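PDB 2AU3: DNA primase from Aquifex aeolicus, which probably synthesises the short RNA primers from which DNA polymerase starts during DNA replication, using a zinc-binding domain joined to a TOPRIM-type polymerase core. Local coordinates for residues A[13-25]-A[46-58]. Sequence-based numbering, arbitrary orientation.
Sequences EIDIVDVISEYLN and SFYVSPSKQIFKC. With ZN (zinc ion), chain B.
Gln-54, in the turn between strands 47-50 and 55-58, grips the start of helix 16-23 with both ends of its amide. Its OE1 accepts from Ile-16 N at 2.9 Å in a nearly straight bond (170°), while NE2 donates to Asp-15 OD1 at 3.1 Å and, with its other hydrogen, to Pro-51 O. Both acceptors lie close to the amide plane; with a donor at OE1 and acceptors at NE2, the flip of the group is set, which is why a side chain that both accepts and donates suits this place. Asp-15 is the N-cap: the same OD1 takes Val-17 N from the opposite face of the carboxylate, which a short acid reaches easily. A leucine in place of Gln-54 would probably leave Ile-16 N without this acceptor, and Asp-15 OD1 and Pro-51 O without their amide donor.

Below this polar clasp the packing is tight and apolar. Ile-16, its CG1 branch anti to the backbone N (chi1 -168°), sends CD1 against the backbone at Ile-55 C (3.5 Å) and to the edge of the Phe-56 ring, and sets CG2 on Val-49 CG1. The helix thus lies on one face of the antiparallel sheet of the CHC2 zinc ribbon, whose strand 55-58 carries Cys-58, bound to zinc with Cys-37, His-40 and Cys-61. Ile-20 meets Val-49 tip to tip, CD1 to CG2 3.8 Å, and the same methyl reaches Phe-56 CB; isoleucine suits the place because its longer branch reaches both strands.

Toward the helix's C-terminal end contact thins to Leu-24 CD1, 4.0 Å from Phe-47 CE2. At the more open margin, partly exposed Val-17 rests CG2 on Pro-51 CG (3.7 Å).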
loop_
_atom_site.group_PDB
_atom_site.type_symbol
_atom_site.label_atom_id
_atom_site.label_comp_id
_atom_site.label_asym_id
_atom_site.label_seq_id
_atom_site.Cartn_x
_atom_site.Cartn_y
_atom_site.Cartn_z
ATOM N N GLU A 13 -23.875 9.501 -9.616
ATOM C CA GLU A 13 -24.738 10.677 -9.606
ATOM C C GLU A 13 -24.433 11.668 -8.468
ATOM O O GLU A 13 -24.672 12.874 -8.617
ATOM C CB GLU A 13 -26.201 10.231 -9.522
ATOM C CG GLU A 13 -27.210 11.374 -9.587
ATOM C CD GLU A 13 -27.465 11.859 -11.006
ATOM O OE1 GLU A 13 -26.790 11.371 -11.958
ATOM O OE2 GLU A 13 -28.333 12.740 -11.167
ATOM N N ILE A 14 -23.934 11.169 -7.330
ATOM C CA ILE A 14 -23.670 12.044 -6.175
ATOM C C ILE A 14 -22.418 12.884 -6.399
ATOM O O ILE A 14 -21.449 12.410 -6.987
ATOM C CB ILE A 14 -23.483 11.229 -4.874
ATOM C CG1 ILE A 14 -24.795 10.580 -4.446
ATOM C CG2 ILE A 14 -23.008 12.131 -3.772
ATOM C CD1 ILE A 14 -24.572 9.336 -3.597
ATOM N N ASP A 15 -22.452 14.134 -5.947
ATOM C CA ASP A 15 -21.244 14.946 -5.845
ATOM C C ASP A 15 -21.019 15.166 -4.364
ATOM O O ASP A 15 -21.849 15.775 -3.691
ATOM C CB ASP A 15 -21.418 16.303 -6.567
ATOM C CG ASP A 15 -20.115 17.120 -6.633
ATOM O OD1 ASP A 15 -19.145 16.839 -5.871
ATOM O OD2 ASP A 15 -19.962 18.069 -7.433
ATOM N N ILE A 16 -19.905 14.648 -3.849
ATOM C CA ILE A 16 -19.636 14.696 -2.415
ATOM C C ILE A 16 -19.662 16.113 -1.842
ATOM O O ILE A 16 -20.044 16.310 -0.696
ATOM C CB ILE A 16 -18.303 14.006 -2.102
ATOM C CG1 ILE A 16 -18.151 13.793 -0.594
ATOM C CG2 ILE A 16 -17.119 14.781 -2.729
ATOM C CD1 ILE A 16 -17.013 12.783 -0.245
ATOM N N VAL A 17 -19.266 17.095 -2.656
ATOM C CA VAL A 17 -19.280 18.493 -2.249
ATOM C C VAL A 17 -20.707 18.940 -1.905
ATOM O O VAL A 17 -20.949 19.511 -0.838
ATOM C CB VAL A 17 -18.631 19.407 -3.333
ATOM C CG1 VAL A 17 -18.803 20.887 -2.998
ATOM C CG2 VAL A 17 -17.157 19.094 -3.469
ATOM N N ASP A 18 -21.658 18.659 -2.786
ATOM C CA ASP A 18 -23.065 18.971 -2.479
ATOM C C ASP A 18 -23.557 18.259 -1.206
ATOM O O ASP A 18 -24.235 18.878 -0.372
ATOM C CB ASP A 18 -24.002 18.630 -3.651
ATOM C CG ASP A 18 -23.690 19.426 -4.914
ATOM O OD1 ASP A 18 -23.282 20.605 -4.816
ATOM O OD2 ASP A 18 -23.830 18.947 -6.059
ATOM N N VAL A 19 -23.243 16.973 -1.037
ATOM C CA VAL A 19 -23.781 16.305 0.168
ATOM C C VAL A 19 -23.196 16.765 1.486
ATOM O O VAL A 19 -23.952 16.997 2.429
ATOM C CB VAL A 19 -24.045 14.734 0.081
ATOM C CG1 VAL A 19 -23.589 14.114 -1.197
ATOM C CG2 VAL A 19 -23.554 13.970 1.327
ATOM N N ILE A 20 -21.877 16.954 1.555
ATOM C CA ILE A 20 -21.272 17.377 2.805
ATOM C C ILE A 20 -21.605 18.851 3.141
ATOM O O ILE A 20 -21.723 19.224 4.322
ATOM C CB ILE A 20 -19.744 17.078 2.800
ATOM C CG1 ILE A 20 -19.517 15.560 2.567
ATOM C CG2 ILE A 20 -19.091 17.554 4.103
ATOM C CD1 ILE A 20 -18.113 15.006 2.949
ATOM N N SER A 21 -21.776 19.674 2.111
ATOM C CA SER A 21 -22.118 21.087 2.314
ATOM C C SER A 21 -23.485 21.296 2.992
ATOM O O SER A 21 -23.698 22.306 3.652
ATOM C CB SER A 21 -22.064 21.861 0.989
ATOM O OG SER A 21 -22.155 23.263 1.226
ATOM N N GLU A 22 -24.402 20.346 2.823
ATOM C CA GLU A 22 -25.663 20.341 3.563
ATOM C C GLU A 22 -25.429 20.301 5.086
ATOM O O GLU A 22 -26.187 20.900 5.854
ATOM C CB GLU A 22 -26.511 19.135 3.145
ATOM C CG GLU A 22 -26.847 19.094 1.652
ATOM C CD GLU A 22 -28.267 18.622 1.377
ATOM O OE1 GLU A 22 -28.613 17.476 1.733
ATOM O OE2 GLU A 22 -29.040 19.389 0.782
ATOM N N TYR A 23 -24.372 19.606 5.503
ATOM C CA TYR A 23 -24.103 19.354 6.923
ATOM C C TYR A 23 -23.090 20.329 7.481
ATOM O O TYR A 23 -23.263 20.847 8.589
ATOM C CB TYR A 23 -23.535 17.959 7.111
ATOM C CG TYR A 23 -24.495 16.848 6.851
ATOM C CD1 TYR A 23 -25.339 16.384 7.864
ATOM C CD2 TYR A 23 -24.543 16.227 5.611
ATOM C CE1 TYR A 23 -26.205 15.340 7.634
ATOM C CE2 TYR A 23 -25.444 15.213 5.360
ATOM C CZ TYR A 23 -26.245 14.756 6.382
ATOM O OH TYR A 23 -27.110 13.738 6.147
ATOM N N LEU A 24 -22.032 20.585 6.710
ATOM C CA LEU A 24 -20.911 21.391 7.191
ATOM C C LEU A 24 -20.688 22.708 6.432
ATOM O O LEU A 24 -21.038 22.839 5.246
ATOM C CB LEU A 24 -19.608 20.566 7.209
ATOM C CG LEU A 24 -19.674 19.170 7.857
ATOM C CD1 LEU A 24 -18.355 18.399 7.711
ATOM C CD2 LEU A 24 -20.117 19.255 9.323
ATOM N N ASN A 25 -20.111 23.676 7.143
ATOM C CA ASN A 25 -19.624 24.900 6.537
ATOM C C ASN A 25 -18.274 24.641 5.878
ATOM O O ASN A 25 -17.261 24.486 6.562
ATOM C CB ASN A 25 -19.476 26.009 7.587
ATOM C CG ASN A 25 -20.690 26.132 8.485
ATOM O OD1 ASN A 25 -21.792 26.387 8.016
ATOM N ND2 ASN A 25 -20.487 25.960 9.789
ATOM N N SER A 46 -9.150 20.253 9.948
ATOM C CA SER A 46 -8.290 19.181 9.442
ATOM C C SER A 46 -9.049 18.220 8.529
ATOM O O SER A 46 -8.507 17.208 8.096
ATOM C CB SER A 46 -7.704 18.388 10.609
ATOM O OG SER A 46 -7.052 19.257 11.504
ATOM N N PHE A 47 -10.298 18.557 8.246
ATOM C CA PHE A 47 -11.227 17.684 7.523
ATOM C C PHE A 47 -11.404 18.214 6.112
ATOM O O PHE A 47 -11.952 19.313 5.916
ATOM C CB PHE A 47 -12.567 17.667 8.270
ATOM C CG PHE A 47 -13.606 16.768 7.663
ATOM C CD1 PHE A 47 -13.911 15.548 8.257
ATOM C CD2 PHE A 47 -14.329 17.172 6.531
ATOM C CE1 PHE A 47 -14.906 14.715 7.720
ATOM C CE2 PHE A 47 -15.317 16.354 5.986
ATOM C CZ PHE A 47 -15.614 15.121 6.582
ATOM N N TYR A 48 -10.944 17.434 5.130
ATOM C CA TYR A 48 -10.876 17.878 3.746
ATOM C C TYR A 48 -11.813 17.102 2.847
ATOM O O TYR A 48 -12.015 15.906 3.025
ATOM C CB TYR A 48 -9.441 17.794 3.209
ATOM C CG TYR A 48 -8.521 18.838 3.804
ATOM C CD1 TYR A 48 -8.240 20.015 3.126
ATOM C CD2 TYR A 48 -7.936 18.638 5.050
ATOM C CE1 TYR A 48 -7.386 20.967 3.668
ATOM C CE2 TYR A 48 -7.097 19.578 5.599
ATOM C CZ TYR A 48 -6.830 20.740 4.908
ATOM O OH TYR A 48 -6.004 21.667 5.475
ATOM N N VAL A 49 -12.398 17.810 1.882
ATOM C CA VAL A 49 -13.234 17.202 0.873
ATOM C C VAL A 49 -12.615 17.502 -0.483
ATOM O O VAL A 49 -12.372 18.661 -0.808
ATOM C CB VAL A 49 -14.677 17.756 0.945
ATOM C CG1 VAL A 49 -15.538 17.120 -0.147
ATOM C CG2 VAL A 49 -15.287 17.508 2.356
ATOM N N SER A 50 -12.305 16.457 -1.250
ATOM C CA SER A 50 -11.685 16.661 -2.554
ATOM C C SER A 50 -12.750 16.459 -3.627
ATOM O O SER A 50 -13.302 15.368 -3.758
ATOM C CB SER A 50 -10.532 15.669 -2.740
ATOM O OG SER A 50 -10.208 15.517 -4.112
ATOM N N PRO A 51 -13.093 17.513 -4.360
ATOM C CA PRO A 51 -13.967 17.344 -5.518
ATOM C C PRO A 51 -13.374 16.378 -6.567
ATOM O O PRO A 51 -14.139 15.659 -7.198
ATOM C CB PRO A 51 -14.102 18.771 -6.078
ATOM C CG PRO A 51 -13.764 19.688 -4.923
ATOM C CD PRO A 51 -12.749 18.927 -4.100
ATOM N N SER A 52 -12.050 16.317 -6.724
ATOM C CA SER A 52 -11.472 15.514 -7.828
ATOM C C SER A 52 -11.380 14.019 -7.473
ATOM O O SER A 52 -11.437 13.134 -8.354
ATOM C CB SER A 52 -10.086 16.032 -8.205
ATOM O OG SER A 52 -9.214 15.966 -7.088
ATOM N N LYS A 53 -11.230 13.729 -6.184
ATOM C CA LYS A 53 -11.180 12.335 -5.740
ATOM C C LYS A 53 -12.554 11.842 -5.278
ATOM O O LYS A 53 -12.805 10.628 -5.221
ATOM C CB LYS A 53 -10.098 12.141 -4.676
ATOM C CG LYS A 53 -8.709 12.496 -5.193
ATOM C CD LYS A 53 -7.599 12.387 -4.133
ATOM C CE LYS A 53 -6.250 12.845 -4.759
ATOM N NZ LYS A 53 -5.073 12.593 -3.884
ATOM N N GLN A 54 -13.449 12.793 -4.962
ATOM C CA GLN A 54 -14.820 12.480 -4.521
ATOM C C GLN A 54 -14.816 11.712 -3.191
ATOM O O GLN A 54 -15.656 10.843 -2.942
ATOM C CB GLN A 54 -15.602 11.730 -5.608
ATOM C CG GLN A 54 -16.127 12.614 -6.761
ATOM C CD GLN A 54 -17.151 13.644 -6.297
ATOM O OE1 GLN A 54 -18.225 13.281 -5.821
ATOM N NE2 GLN A 54 -16.817 14.936 -6.446
ATOM N N ILE A 55 -13.861 12.059 -2.339
ATOM C CA ILE A 55 -13.751 11.479 -1.005
ATOM C C ILE A 55 -13.543 12.602 -0.003
ATOM O O ILE A 55 -13.246 13.732 -0.382
ATOM C CB ILE A 55 -12.580 10.462 -0.941
ATOM C CG1 ILE A 55 -11.252 11.140 -1.318
ATOM C CG2 ILE A 55 -12.916 9.197 -1.794
ATOM C CD1 ILE A 55 -9.969 10.205 -1.242
ATOM N N PHE A 56 -13.692 12.289 1.273
ATOM C CA PHE A 56 -13.309 13.202 2.341
ATOM C C PHE A 56 -12.215 12.476 3.098
ATOM O O PHE A 56 -12.095 11.266 2.971
ATOM C CB PHE A 56 -14.502 13.531 3.257
ATOM C CG PHE A 56 -15.000 12.349 4.081
ATOM C CD1 PHE A 56 -14.506 12.120 5.377
ATOM C CD2 PHE A 56 -15.969 11.478 3.571
ATOM C CE1 PHE A 56 -14.976 11.043 6.154
ATOM C CE2 PHE A 56 -16.433 10.378 4.352
ATOM C CZ PHE A 56 -15.933 10.174 5.635
ATOM N N LYS A 57 -11.402 13.211 3.843
ATOM C CA LYS A 57 -10.369 12.597 4.689
ATOM C C LYS A 57 -10.032 13.585 5.781
ATOM O O LYS A 57 -9.687 14.738 5.491
ATOM C CB LYS A 57 -9.106 12.276 3.875
ATOM C CG LYS A 57 -7.945 11.646 4.687
ATOM C CD LYS A 57 -8.227 10.173 5.125
ATOM C CE LYS A 57 -6.958 9.573 5.814
ATOM N NZ LYS A 57 -7.195 8.187 6.350
ATOM N N CYS A 58 -10.146 13.150 7.031
ATOM C CA CYS A 58 -9.710 13.977 8.144
ATOM C C CYS A 58 -8.236 13.757 8.455
ATOM O O CYS A 58 -7.830 12.655 8.790
ATOM C CB CYS A 58 -10.540 13.719 9.389
ATOM S SG CYS A 58 -10.112 14.919 10.638
HETATM ZN ZN ZN B . -11.501 13.958 12.351
#